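Local coordinates for protein SidF, inhibitor of growth family, member 3 (Legionella pneumophila subsp. pneumophila, PDB 4FYE) that removes phosphate from phosphoinositide lipids, probably the 3-phosphate of phosphatidylinositol polyphosphates, at residues A306-Q309 / I310-T314; K321-E324 / E325-P328; I343-Y346 / V347-N350. The protein carries 1 engineered substitution. All blocks are in the same frame, centred on the assembly; numbering follows the deposited sequence.

The three contacts follow one another along the chain and meet in space around the helix end at 343-350. Contact 1, the last turn of helix 284-311 and its exit, lies about 12 Å, centre to centre, from contact 3: Ile310 CG2 rests on Ile343 CD1 at 3.7 Å, while Met313 reaches the ring of Tyr346. Contact 2, a short surface turn between two helices, has its centre about 10 Å from that of contact 3. A probable hydrogen bond of 2.9 Å from Asn350 ND2 to Lys321 O ties them, Ile322 packs on Leu345, and Tyr326 stacks with His349. Contacts 1 and 2 do not touch, their centres being about 19 Å apart. Contact 3 therefore connects the deeper helix end to the outlying turn.

Contact 1: A306-Q309 / I310-T314; sequences AQRQ and IDRMT
The backbone N of Arg312 meets two carbonyls in the C-terminal turn of helix 284-311, where i to i+4 bonding gives way to the loop leading to helix 315-320. Arg312 N donates a hydrogen bond to Arg308 O at 2.9 Å, nearly along the C=O axis, and a weak one to Gln309 O at 3.3 Å. The two preceding amides keep the alpha-helical pattern, with Ile310 N bound to Ala306 O and, straighter at 165°, Asp311 N bound to Gln307 O at 3.0 Å.

A spacing of four residues also sets the two arginines side by side, pointing the same way. Their guanidinium groups form an offset stack, planes 9° apart and centres 4.3 Å apart. Because CG of Arg308 is anti to its backbone N (chi1 164°) while CG of Arg312 is anti to its carbonyl carbon, the chain of Arg312 can run over that of Arg308, Arg312 CD against Arg308 CG at 3.6 Å. Arginine suits both places: its flat, delocalised cation can stack and still use its N-H groups around the rim. Asp265 bridges Arg308 NH1 and Arg312 NH1, and Asp639 takes Arg312 NH2, so carboxylates probably offset the closeness of the two charges.

Asp311 turns its OD2 to a salt bridge with Arg248, and the amide end of Gln309 reaches Ser353 O. Ile310, a buried apolar residue that packs on Ile343, brings its CD1 to within 3.3 Å of Ala306 O.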
loop_
_atom_site.group_PDB
_atom_site.type_symbol
_atom_site.label_atom_id
_atom_site.label_comp_id
_atom_site.label_asym_id
_atom_site.label_seq_id
_atom_site.Cartn_x
_atom_site.Cartn_y
_atom_site.Cartn_z
ATOM N N ALA A 306 -14.098 -4.950 0.126
ATOM C CA ALA A 306 -15.533 -4.853 -0.187
ATOM C C ALA A 306 -16.050 -3.466 0.128
ATOM O O ALA A 306 -16.874 -2.945 -0.600
ATOM C CB ALA A 306 -16.321 -5.888 0.590
ATOM N N GLN A 307 -15.578 -2.866 1.235
ATOM C CA GLN A 307 -15.976 -1.471 1.626
ATOM C C GLN A 307 -15.457 -0.512 0.569
ATOM O O GLN A 307 -16.165 0.417 0.233
ATOM C CB GLN A 307 -15.452 -1.038 3.058
ATOM C CG GLN A 307 -16.259 0.113 3.738
ATOM C CD GLN A 307 -17.631 -0.305 4.322
ATOM O OE1 GLN A 307 -17.748 -1.269 5.095
ATOM N NE2 GLN A 307 -18.676 0.443 3.987
ATOM N N ARG A 308 -14.221 -0.692 0.069
ATOM C CA ARG A 308 -13.716 0.225 -0.966
ATOM C C ARG A 308 -14.719 0.139 -2.183
ATOM O O ARG A 308 -15.121 1.142 -2.748
ATOM C CB ARG A 308 -12.263 -0.106 -1.409
ATOM C CG ARG A 308 -11.856 0.576 -2.736
ATOM C CD ARG A 308 -10.308 0.571 -3.121
ATOM N NE ARG A 308 -10.337 -0.352 -4.140
ATOM C CZ ARG A 308 -10.176 -0.218 -5.425
ATOM N NH1 ARG A 308 -9.601 0.823 -6.035
ATOM N NH2 ARG A 308 -10.441 -1.327 -6.054
ATOM N N GLN A 309 -15.161 -1.074 -2.509
ATOM C CA GLN A 309 -15.981 -1.276 -3.650
ATOM C C GLN A 309 -17.288 -0.526 -3.446
ATOM O O GLN A 309 -17.743 0.120 -4.363
ATOM C CB GLN A 309 -16.184 -2.774 -3.870
ATOM C CG GLN A 309 -16.845 -3.139 -5.182
ATOM C CD GLN A 309 -16.784 -4.631 -5.462
ATOM O OE1 GLN A 309 -17.771 -5.322 -5.302
ATOM N NE2 GLN A 309 -15.598 -5.129 -5.836
ATOM N N ILE A 310 -17.876 -0.560 -2.246
ATOM C CA ILE A 310 -19.068 0.223 -1.970
ATOM C C ILE A 310 -18.796 1.775 -2.097
ATOM O O ILE A 310 -19.638 2.533 -2.678
ATOM C CB ILE A 310 -19.706 -0.141 -0.595
ATOM C CG1 ILE A 310 -20.663 -1.351 -0.649
ATOM C CG2 ILE A 310 -20.635 0.981 -0.126
ATOM C CD1 ILE A 310 -20.129 -2.646 -1.141
ATOM N N ASP A 311 -17.650 2.242 -1.565
ATOM C CA ASP A 311 -17.237 3.661 -1.632
ATOM C C ASP A 311 -17.169 4.152 -3.068
ATOM O O ASP A 311 -17.325 5.342 -3.328
ATOM C CB ASP A 311 -15.764 3.818 -1.169
ATOM C CG ASP A 311 -15.578 3.589 0.283
ATOM O OD1 ASP A 311 -16.628 3.299 0.952
ATOM O OD2 ASP A 311 -14.382 3.684 0.743
ATOM N N ARG A 312 -16.744 3.271 -3.965
ATOM C CA ARG A 312 -16.583 3.645 -5.346
ATOM C C ARG A 312 -17.922 3.653 -6.080
ATOM O O ARG A 312 -17.946 3.946 -7.250
ATOM C CB ARG A 312 -15.569 2.742 -6.034
ATOM C CG ARG A 312 -14.178 3.127 -5.561
ATOM C CD ARG A 312 -13.045 2.124 -5.715
ATOM N NE ARG A 312 -12.909 1.525 -7.046
ATOM C CZ ARG A 312 -12.461 2.215 -8.075
ATOM N NH1 ARG A 312 -12.142 3.484 -7.886
ATOM N NH2 ARG A 312 -12.297 1.655 -9.246
ATOM N N MET A 313 -19.024 3.343 -5.417
ATOM C CA MET A 313 -20.327 3.551 -6.061
ATOM C C MET A 313 -21.087 4.805 -5.657
ATOM O O MET A 313 -21.228 5.146 -4.458
ATOM C CB MET A 313 -21.196 2.327 -5.897
ATOM C CG MET A 313 -20.473 1.155 -6.568
ATOM S SD MET A 313 -21.409 -0.349 -6.669
ATOM C CE MET A 313 -21.396 -0.728 -4.966
ATOM N N THR A 314 -21.580 5.500 -6.674
ATOM C CA THR A 314 -22.401 6.673 -6.423
ATOM C C THR A 314 -23.704 6.110 -6.013
ATOM O O THR A 314 -24.013 4.929 -6.252
ATOM C CB THR A 314 -22.543 7.543 -7.698
ATOM O OG1 THR A 314 -23.337 6.848 -8.689
ATOM C CG2 THR A 314 -21.126 7.752 -8.302
#

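Contact 2: K321-E324 / E325-P328; sequences KIPE and EYRP
Arg327 reaches back across the turn to hydrogen-bond Ile322 O through NE at 3.0 Å. The N-H is bent to 136° and the oxygen lies about 30° out of the guanidinium plane. An extended chain from CG to NE delivers the group, after a first torsion (chi1 -74°) that sets CG beside the backbone N; on its way the chain passes Ile322, whose CG2 lies 4.1 Å from Arg327 CG. Glu324 CA lies over one face of the guanidinium.

The backbone makes this fold-back possible. Tyr326 N bonds Pro323 O at 2.9 Å and Arg327 N bonds Glu324 O at 3.1 Å, two successive three-residue steps that mark a 3-10 turn. Proline suits its start: the ring restricts phi, and only the carbonyl is needed as an acceptor. Pro323 CB meets Tyr326 CD2 at 4.0 Å.

Farther out, the turn joins helix 315-320 to helix 335-349. Trp319 makes a cation-pi contact with Arg327, Tyr326 stacks on His349, and Leu345 of helix 335-349 touches both Ile322 and Pro328. Glu324 OE1 stays 5.9 Å from Arg327 NH1, so no salt bridge forms between them; the Ile322 carbonyl and the Trp319 ring are among what holds the cation.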
loop_
_atom_site.group_PDB
_atom_site.type_symbol
_atom_site.label_atom_id
_atom_site.label_comp_id
_atom_site.label_asym_id
_atom_site.label_seq_id
_atom_site.Cartn_x
_atom_site.Cartn_y
_atom_site.Cartn_z
ATOM N N LYS A 321 -28.459 -0.912 -9.479
ATOM C CA LYS A 321 -28.182 -2.260 -9.082
ATOM C C LYS A 321 -29.254 -2.832 -8.171
ATOM O O LYS A 321 -29.197 -3.976 -7.815
ATOM C CB LYS A 321 -26.793 -2.302 -8.434
ATOM C CG LYS A 321 -25.784 -3.154 -9.184
ATOM C CD LYS A 321 -25.478 -2.654 -10.577
ATOM C CE LYS A 321 -25.289 -3.852 -11.494
ATOM N NZ LYS A 321 -23.820 -4.122 -11.556
ATOM N N ILE A 322 -30.280 -2.085 -7.814
ATOM C CA ILE A 322 -31.339 -2.710 -7.023
ATOM C C ILE A 322 -32.588 -3.031 -7.884
ATOM O O ILE A 322 -33.176 -2.116 -8.474
ATOM C CB ILE A 322 -31.707 -1.792 -5.861
ATOM C CG1 ILE A 322 -30.472 -1.513 -5.030
ATOM C CG2 ILE A 322 -32.850 -2.358 -5.019
ATOM C CD1 ILE A 322 -30.701 -0.318 -4.125
ATOM N N PRO A 323 -32.999 -4.318 -7.984
ATOM C CA PRO A 323 -34.077 -4.565 -8.984
ATOM C C PRO A 323 -35.292 -3.709 -8.749
ATOM O O PRO A 323 -35.611 -3.426 -7.608
ATOM C CB PRO A 323 -34.402 -6.021 -8.775
ATOM C CG PRO A 323 -33.013 -6.602 -8.448
ATOM C CD PRO A 323 -32.294 -5.564 -7.614
ATOM N N GLU A 324 -35.983 -3.312 -9.813
ATOM C CA GLU A 324 -37.082 -2.361 -9.670
ATOM C C GLU A 324 -38.042 -2.650 -8.513
ATOM O O GLU A 324 -38.447 -1.754 -7.786
ATOM C CB GLU A 324 -37.868 -2.265 -10.971
ATOM C CG GLU A 324 -38.459 -0.901 -11.254
ATOM C CD GLU A 324 -39.507 -0.982 -12.350
ATOM O OE1 GLU A 324 -40.470 -0.157 -12.338
ATOM O OE2 GLU A 324 -39.378 -1.902 -13.210
ATOM N N GLU A 325 -38.351 -3.912 -8.320
ATOM C CA GLU A 325 -39.434 -4.337 -7.425
ATOM C C GLU A 325 -39.033 -4.293 -5.959
ATOM O O GLU A 325 -39.829 -4.635 -5.093
ATOM C CB GLU A 325 -39.779 -5.753 -7.807
ATOM C CG GLU A 325 -38.775 -6.146 -8.893
ATOM C CD GLU A 325 -38.123 -7.493 -8.751
ATOM O OE1 GLU A 325 -37.153 -7.673 -9.452
ATOM O OE2 GLU A 325 -38.542 -8.392 -7.997
ATOM N N TYR A 326 -37.790 -3.909 -5.679
ATOM C CA TYR A 326 -37.364 -3.692 -4.293
ATOM C C TYR A 326 -37.023 -2.254 -4.012
ATOM O O TYR A 326 -36.638 -1.926 -2.903
ATOM C CB TYR A 326 -36.178 -4.561 -3.933
ATOM C CG TYR A 326 -36.506 -5.986 -4.167
ATOM C CD1 TYR A 326 -37.519 -6.603 -3.438
ATOM C CD2 TYR A 326 -35.838 -6.719 -5.143
ATOM C CE1 TYR A 326 -37.855 -7.923 -3.673
ATOM C CE2 TYR A 326 -36.153 -8.043 -5.377
ATOM C CZ TYR A 326 -37.171 -8.632 -4.644
ATOM O OH TYR A 326 -37.496 -9.938 -4.876
ATOM N N ARG A 327 -37.133 -1.386 -5.000
ATOM C CA ARG A 327 -36.781 -0.016 -4.744
ATOM C C ARG A 327 -37.918 0.615 -3.958
ATOM O O ARG A 327 -39.070 0.424 -4.294
ATOM C CB ARG A 327 -36.573 0.741 -6.043
ATOM C CG ARG A 327 -35.305 0.423 -6.790
ATOM C CD ARG A 327 -35.493 0.886 -8.230
ATOM N NE ARG A 327 -34.319 0.578 -9.050
ATOM C CZ ARG A 327 -34.140 0.991 -10.292
ATOM N NH1 ARG A 327 -35.038 1.744 -10.891
ATOM N NH2 ARG A 327 -33.067 0.638 -10.942
ATOM N N PRO A 328 -37.597 1.342 -2.882
ATOM C CA PRO A 328 -38.659 2.065 -2.181
ATOM C C PRO A 328 -39.102 3.292 -2.989
ATOM O O PRO A 328 -38.275 3.980 -3.631
ATOM C CB PRO A 328 -37.974 2.506 -0.885
ATOM C CG PRO A 328 -36.544 2.675 -1.271
ATOM C CD PRO A 328 -36.272 1.594 -2.281
#

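Contact 3: I343-Y346 / V347-N350; sequences IKLY and VEHN
Asn350 folds its side chain back over the final turn of helix 335-349, and its ND2 donates a hydrogen bond to Tyr346 O at 3.0 Å. The bond is fairly straight (161°) and lies in the carbonyl plane, on a lone pair, with the oxygen nearly in the amide plane. The same ND2 also serves Lys321 O, so both of these carbonyls share one amide nitrogen. Asparagine suits the place because its short chain, with CG beside the backbone N, can reach a carbonyl four residues back. The Asn350 and Tyr346 side chains run roughly at right angles, yet their amide and ring planes are only 28° apart, with Asn350 ND2 3.4 Å from Tyr346 CD1.

Before this, backbone amides satisfy the carbonyls. Val347 N bonds Ile343 O at 2.9 Å, Glu348 N bonds Lys344 O and His349 N bonds Leu345 O, the latter two at 3.1 Å; Val347 N and Glu348 N each add a weak second bond, to Lys344 O and Leu345 O respectively. Leu345 O also has the imidazole edge beside it, His349 CD2 at 3.0 Å.

Lys344 and Glu348 are both exposed, though the Lys344 chain brushes Val404. Lys344 NZ and Glu348 OE2 are 4.4 Å apart, probably a weak electrostatic attraction beyond salt-bridge distance. Ile343 and Val347 instead meet through their CG2 methyls; Ile343 also packs on Ile310 and Leu318, between helices and sheet. This is the C-terminal turn of helix 335-349, closed by the Asn350 amide and packed on strands 391-399 and 402-416 of the four-stranded mixed sheet.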
loop_
_atom_site.group_PDB
_atom_site.type_symbol
_atom_site.label_atom_id
_atom_site.label_comp_id
_atom_site.label_asym_id
_atom_site.label_seq_id
_atom_site.Cartn_x
_atom_site.Cartn_y
_atom_site.Cartn_z
ATOM N N ILE A 343 -27.276 1.179 0.316
ATOM C CA ILE A 343 -26.179 0.229 0.470
ATOM C C ILE A 343 -26.707 -1.099 0.954
ATOM O O ILE A 343 -26.374 -2.168 0.417
ATOM C CB ILE A 343 -25.096 0.754 1.393
ATOM C CG1 ILE A 343 -24.375 1.872 0.672
ATOM C CG2 ILE A 343 -24.089 -0.358 1.763
ATOM C CD1 ILE A 343 -23.426 2.656 1.596
ATOM N N LYS A 344 -27.594 -1.011 1.928
ATOM C CA LYS A 344 -28.237 -2.179 2.478
ATOM C C LYS A 344 -29.019 -2.976 1.416
ATOM O O LYS A 344 -28.890 -4.166 1.339
ATOM C CB LYS A 344 -29.163 -1.796 3.649
ATOM C CG LYS A 344 -29.854 -3.034 4.211
ATOM C CD LYS A 344 -31.126 -2.791 4.994
ATOM C CE LYS A 344 -31.916 -4.086 4.994
ATOM N NZ LYS A 344 -32.837 -4.128 6.161
ATOM N N LEU A 345 -29.823 -2.308 0.611
ATOM C CA LEU A 345 -30.579 -3.008 -0.408
ATOM C C LEU A 345 -29.635 -3.555 -1.466
ATOM O O LEU A 345 -29.813 -4.654 -1.921
ATOM C CB LEU A 345 -31.642 -2.093 -1.038
ATOM C CG LEU A 345 -32.886 -1.864 -0.159
ATOM C CD1 LEU A 345 -33.788 -0.714 -0.611
ATOM C CD2 LEU A 345 -33.742 -3.115 0.026
ATOM N N TYR A 346 -28.596 -2.800 -1.816
ATOM C CA TYR A 346 -27.643 -3.217 -2.797
ATOM C C TYR A 346 -27.008 -4.529 -2.372
ATOM O O TYR A 346 -26.852 -5.467 -3.224
ATOM C CB TYR A 346 -26.576 -2.146 -3.065
ATOM C CG TYR A 346 -25.404 -2.672 -3.911
ATOM C CD1 TYR A 346 -25.594 -3.105 -5.219
ATOM C CD2 TYR A 346 -24.168 -2.775 -3.403
ATOM C CE1 TYR A 346 -24.550 -3.614 -5.978
ATOM C CE2 TYR A 346 -23.124 -3.266 -4.141
ATOM C CZ TYR A 346 -23.330 -3.703 -5.429
ATOM O OH TYR A 346 -22.286 -4.225 -6.188
ATOM N N VAL A 347 -26.646 -4.593 -1.078
ATOM C CA VAL A 347 -25.876 -5.712 -0.554
ATOM C C VAL A 347 -26.760 -6.954 -0.477
ATOM O O VAL A 347 -26.310 -8.063 -0.765
ATOM C CB VAL A 347 -25.293 -5.435 0.865
ATOM C CG1 VAL A 347 -24.743 -6.734 1.451
ATOM C CG2 VAL A 347 -24.210 -4.383 0.810
ATOM N N GLU A 348 -28.028 -6.735 -0.159
ATOM C CA GLU A 348 -28.989 -7.792 0.062
ATOM C C GLU A 348 -29.304 -8.479 -1.280
ATOM O O GLU A 348 -29.402 -9.688 -1.349
ATOM C CB GLU A 348 -30.194 -7.186 0.787
ATOM C CG GLU A 348 -31.485 -8.001 0.881
ATOM C CD GLU A 348 -32.664 -7.180 1.484
ATOM O OE1 GLU A 348 -33.841 -7.407 1.080
ATOM O OE2 GLU A 348 -32.421 -6.297 2.363
ATOM N N HIS A 349 -29.334 -7.721 -2.363
ATOM C CA HIS A 349 -29.645 -8.286 -3.662
ATOM C C HIS A 349 -28.508 -8.509 -4.642
ATOM O O HIS A 349 -28.770 -8.926 -5.757
ATOM C CB HIS A 349 -30.725 -7.410 -4.323
ATOM C CG HIS A 349 -31.956 -7.262 -3.471
ATOM N ND1 HIS A 349 -32.984 -8.117 -3.538
ATOM C CD2 HIS A 349 -32.254 -6.391 -2.482
ATOM C CE1 HIS A 349 -33.914 -7.791 -2.656
ATOM N NE2 HIS A 349 -33.477 -6.726 -2.004
ATOM N N ASN A 350 -27.250 -8.221 -4.289
ATOM C CA ASN A 350 -26.179 -8.490 -5.227
ATOM C C ASN A 350 -25.017 -9.242 -4.588
ATOM O O ASN A 350 -24.542 -8.859 -3.503
ATOM C CB ASN A 350 -25.680 -7.153 -5.853
ATOM C CG ASN A 350 -26.760 -6.459 -6.738
ATOM O OD1 ASN A 350 -26.775 -6.627 -7.935
ATOM N ND2 ASN A 350 -27.607 -5.685 -6.150
#